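Local coordinates for DNA repair protein RAD7 (Saccharomyces cerevisiae, PDB 5ZB2) that promotes, as a component of the GGR complex, the global genome nucleotide excision repair that clears damage from nontranscribing DNA, and binds Elc1, at residues A[116-121]-A[145-150]. Residues are numbered along the deposited sequence; the frame is centred on the assembly and turned at random.
Sequences ESLLYI and EKFFVI
Backbone bonds of 3.0 Å, from Y120 N to E116 O and from V149 N to E145 O, wind the two helical turns that bring L118 and L119 against F147 and I150. Across this interface the attraction is apolar throughout, and the pair illustrates how neighbouring helices can pack through a few large side chains. The inner layer belongs to L118, which lies over one face of the F147 ring, toward its CG-CD1 side, with both methyls on that side of the plane. Its CG comes within 3.7 Å of F147 CD1, while CD2 reaches back to the ring's root, 3.8 Å from F147 CB. The other methyl makes a CH-pi contact: L118 CD1 lies 4.1 Å from the ring centroid and 24° off the normal, displaced toward the rim. F147 swings its CG anti to the backbone N (chi1 167°), which carries the ring across to the leucine, and the two side chains cross at about a right angle. F148 CE1 meets the same ring at its edge, in plane.

The setting is the leucine-rich-repeat part of RAD7, a solenoid in which successive helices line up along one side of a curved run of parallel strands. Helices 115-124 and 141-150 follow one another here, joined through strand 130-134, and their local axes run only 7° from parallel at a closest approach of 9.9 Å. L113 and I139 also touch L118 in the buried layer, and F147 packs on A122 of helix 115-124.

Farther out, L119 and I150 cross at about a right angle and meet through single methyls, L119 CD2 to I150 CD1 at 3.9 Å. A bound 2-(2-methoxyethoxy)ethanol, probably from the crystallisation liquor, lies close to the L119 side chain, whereas I150 leans further onto A122 and E123.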
ATOM      1  N   GLU A 116       7.465  -1.602  -7.283  1.00 40.96           N
ATOM      2  CA  GLU A 116       6.402  -0.612  -7.145  1.00 41.92           C
ATOM      3  C   GLU A 116       6.894   0.628  -6.407  1.00 38.08           C
ATOM      4  O   GLU A 116       6.543   1.755  -6.773  1.00 37.10           O
ATOM      5  CB  GLU A 116       5.205  -1.237  -6.427  1.00 39.84           C
ATOM      6  CG  GLU A 116       4.045  -0.289  -6.185  1.00 42.63           C
ATOM      7  CD  GLU A 116       2.870  -0.973  -5.506  1.00 44.92           C
ATOM      8  OE1 GLU A 116       1.736  -0.813  -5.996  1.00 46.37           O
ATOM      9  OE2 GLU A 116       3.079  -1.674  -4.489  1.00 41.36           O
ATOM     10  N   SER A 117       7.710   0.442  -5.366  1.00 38.46           N
ATOM     11  CA  SER A 117       8.234   1.586  -4.623  1.00 37.98           C
ATOM     12  C   SER A 117       9.073   2.486  -5.521  1.00 35.86           C
ATOM     13  O   SER A 117       8.950   3.715  -5.472  1.00 34.91           O
ATOM     14  CB  SER A 117       9.067   1.107  -3.433  1.00 35.06           C
ATOM     15  OG  SER A 117       8.313   0.270  -2.582  1.00 39.34           O
ATOM     16  N   LEU A 118       9.931   1.888  -6.351  1.00 36.39           N
ATOM     17  CA  LEU A 118      10.816   2.676  -7.203  1.00 37.33           C
ATOM     18  C   LEU A 118      10.028   3.476  -8.235  1.00 37.74           C
ATOM     19  O   LEU A 118      10.355   4.636  -8.508  1.00 34.26           O
ATOM     20  CB  LEU A 118      11.829   1.760  -7.892  1.00 36.77           C
ATOM     21  CG  LEU A 118      12.943   2.439  -8.691  1.00 38.60           C
ATOM     22  CD1 LEU A 118      13.754   3.395  -7.823  1.00 35.86           C
ATOM     23  CD2 LEU A 118      13.844   1.386  -9.327  1.00 37.49           C
ATOM     24  N   LEU A 119       8.984   2.875  -8.820  1.00 37.53           N
ATOM     25  CA  LEU A 119       8.203   3.579  -9.834  1.00 40.86           C
ATOM     26  C   LEU A 119       7.296   4.642  -9.219  1.00 39.71           C
ATOM     27  O   LEU A 119       6.996   5.647  -9.871  1.00 40.91           O
ATOM     28  CB  LEU A 119       7.385   2.579 -10.652  1.00 43.52           C
ATOM     29  CG  LEU A 119       8.193   1.484 -11.359  1.00 45.47           C
ATOM     30  CD1 LEU A 119       7.296   0.654 -12.263  1.00 52.30           C
ATOM     31  CD2 LEU A 119       9.354   2.059 -12.157  1.00 46.05           C
ATOM     32  N   TYR A 120       6.849   4.448  -7.977  1.00 34.65           N
ATOM     33  CA  TYR A 120       6.160   5.525  -7.271  1.00 38.99           C
ATOM     34  C   TYR A 120       7.058   6.752  -7.151  1.00 39.01           C
ATOM     35  O   TYR A 120       6.628   7.883  -7.403  1.00 40.38           O
ATOM     36  CB  TYR A 120       5.726   5.053  -5.883  1.00 39.27           C
ATOM     37  CG  TYR A 120       4.290   4.596  -5.773  1.00 42.88           C
ATOM     38  CD1 TYR A 120       3.848   3.449  -6.419  1.00 44.85           C
ATOM     39  CD2 TYR A 120       3.383   5.296  -4.986  1.00 42.62           C
ATOM     40  CE1 TYR A 120       2.536   3.021  -6.301  1.00 47.30           C
ATOM     41  CE2 TYR A 120       2.071   4.877  -4.859  1.00 45.48           C
ATOM     42  CZ  TYR A 120       1.653   3.740  -5.517  1.00 48.39           C
ATOM     43  OH  TYR A 120       0.348   3.326  -5.390  1.00 48.42           O
ATOM     44  N   ILE A 121       8.318   6.542  -6.759  1.00 37.14           N
ATOM     45  CA  ILE A 121       9.260   7.650  -6.610  1.00 37.80           C
ATOM     46  C   ILE A 121       9.418   8.395  -7.930  1.00 38.07           C
ATOM     47  O   ILE A 121       9.363   9.629  -7.979  1.00 37.27           O
ATOM     48  CB  ILE A 121      10.609   7.128  -6.085  1.00 36.63           C
ATOM     49  CG1 ILE A 121      10.462   6.705  -4.626  1.00 34.78           C
ATOM     50  CG2 ILE A 121      11.712   8.182  -6.228  1.00 36.05           C
ATOM     51  CD1 ILE A 121      11.627   5.914  -4.097  1.00 36.51           C
ATOM     52  N   GLU A 145      15.812  -0.464 -15.955  1.00 40.25           N
ATOM     53  CA  GLU A 145      15.540   0.116 -17.268  1.00 43.08           C
ATOM     54  C   GLU A 145      14.251   0.931 -17.253  1.00 41.61           C
ATOM     55  O   GLU A 145      14.223   2.072 -17.726  1.00 40.41           O
ATOM     56  CB  GLU A 145      15.467  -0.982 -18.329  1.00 47.58           C
ATOM     57  CG  GLU A 145      15.188  -0.443 -19.730  1.00 55.71           C
ATOM     58  CD  GLU A 145      15.362  -1.483 -20.824  1.00 63.53           C
ATOM     59  OE1 GLU A 145      15.569  -2.674 -20.504  1.00 64.63           O
ATOM     60  OE2 GLU A 145      15.289  -1.104 -22.013  1.00 78.16           O
ATOM     61  N   LYS A 146      13.169   0.357 -16.717  1.00 40.28           N
ATOM     62  CA  LYS A 146      11.903   1.084 -16.672  1.00 40.11           C
ATOM     63  C   LYS A 146      12.041   2.380 -15.884  1.00 39.05           C
ATOM     64  O   LYS A 146      11.482   3.414 -16.269  1.00 38.34           O
ATOM     65  CB  LYS A 146      10.810   0.212 -16.062  1.00 42.66           C
ATOM     66  CG  LYS A 146      10.394  -0.958 -16.925  1.00 46.55           C
ATOM     67  CD  LYS A 146       9.154  -1.636 -16.368  1.00 63.34           C
ATOM     68  CE  LYS A 146       8.813  -2.900 -17.141  1.00 65.44           C
ATOM     69  NZ  LYS A 146       9.855  -3.953 -16.976  1.00 61.62           N
ATOM     70  N   PHE A 147      12.781   2.344 -14.776  1.00 38.38           N
ATOM     71  CA  PHE A 147      12.957   3.545 -13.966  1.00 37.95           C
ATOM     72  C   PHE A 147      13.704   4.628 -14.737  1.00 38.46           C
ATOM     73  O   PHE A 147      13.352   5.811 -14.656  1.00 37.87           O
ATOM     74  CB  PHE A 147      13.690   3.188 -12.671  1.00 35.80           C
ATOM     75  CG  PHE A 147      14.193   4.377 -11.911  1.00 34.07           C
ATOM     76  CD1 PHE A 147      13.333   5.141 -11.146  1.00 35.74           C
ATOM     77  CD2 PHE A 147      15.531   4.726 -11.955  1.00 36.10           C
ATOM     78  CE1 PHE A 147      13.795   6.234 -10.445  1.00 37.29           C
ATOM     79  CE2 PHE A 147      15.998   5.815 -11.255  1.00 36.26           C
ATOM     80  CZ  PHE A 147      15.129   6.569 -10.495  1.00 37.22           C
ATOM     81  N   PHE A 148      14.732   4.246 -15.500  1.00 36.42           N
ATOM     82  CA  PHE A 148      15.510   5.240 -16.239  1.00 38.54           C
ATOM     83  C   PHE A 148      14.730   5.807 -17.420  1.00 39.98           C
ATOM     84  O   PHE A 148      14.891   6.985 -17.752  1.00 39.08           O
ATOM     85  CB  PHE A 148      16.826   4.627 -16.710  1.00 35.08           C
ATOM     86  CG  PHE A 148      17.743   4.231 -15.587  1.00 36.03           C
ATOM     87  CD1 PHE A 148      17.956   5.082 -14.518  1.00 34.74           C
ATOM     88  CD2 PHE A 148      18.379   3.002 -15.592  1.00 35.79           C
ATOM     89  CE1 PHE A 148      18.793   4.721 -13.482  1.00 32.67           C
ATOM     90  CE2 PHE A 148      19.213   2.636 -14.558  1.00 34.84           C
ATOM     91  CZ  PHE A 148      19.419   3.495 -13.503  1.00 33.60           C
ATOM     92  N   VAL A 149      13.880   5.001 -18.061  1.00 40.34           N
ATOM     93  CA  VAL A 149      13.014   5.537 -19.110  1.00 41.93           C
ATOM     94  C   VAL A 149      12.106   6.620 -18.537  1.00 42.28           C
ATOM     95  O   VAL A 149      11.947   7.698 -19.121  1.00 43.49           O
ATOM     96  CB  VAL A 149      12.201   4.406 -19.768  1.00 41.55           C
ATOM     97  CG1 VAL A 149      11.152   4.967 -20.728  1.00 40.49           C
ATOM     98  CG2 VAL A 149      13.127   3.447 -20.505  1.00 41.01           C
ATOM     99  N   ILE A 150      11.506   6.351 -17.376  1.00 41.27           N
ATOM    100  CA  ILE A 150      10.615   7.323 -16.750  1.00 42.35           C
ATOM    101  C   ILE A 150      11.369   8.586 -16.359  1.00 43.96           C
ATOM    102  O   ILE A 150      10.805   9.685 -16.389  1.00 46.50           O
ATOM    103  CB  ILE A 150       9.914   6.688 -15.530  1.00 42.93           C
ATOM    104  CG1 ILE A 150       8.981   5.565 -15.992  1.00 43.29           C
ATOM    105  CG2 ILE A 150       9.126   7.740 -14.743  1.00 44.28           C
ATOM    106  CD1 ILE A 150       8.397   4.744 -14.871  1.00 43.80           C
TER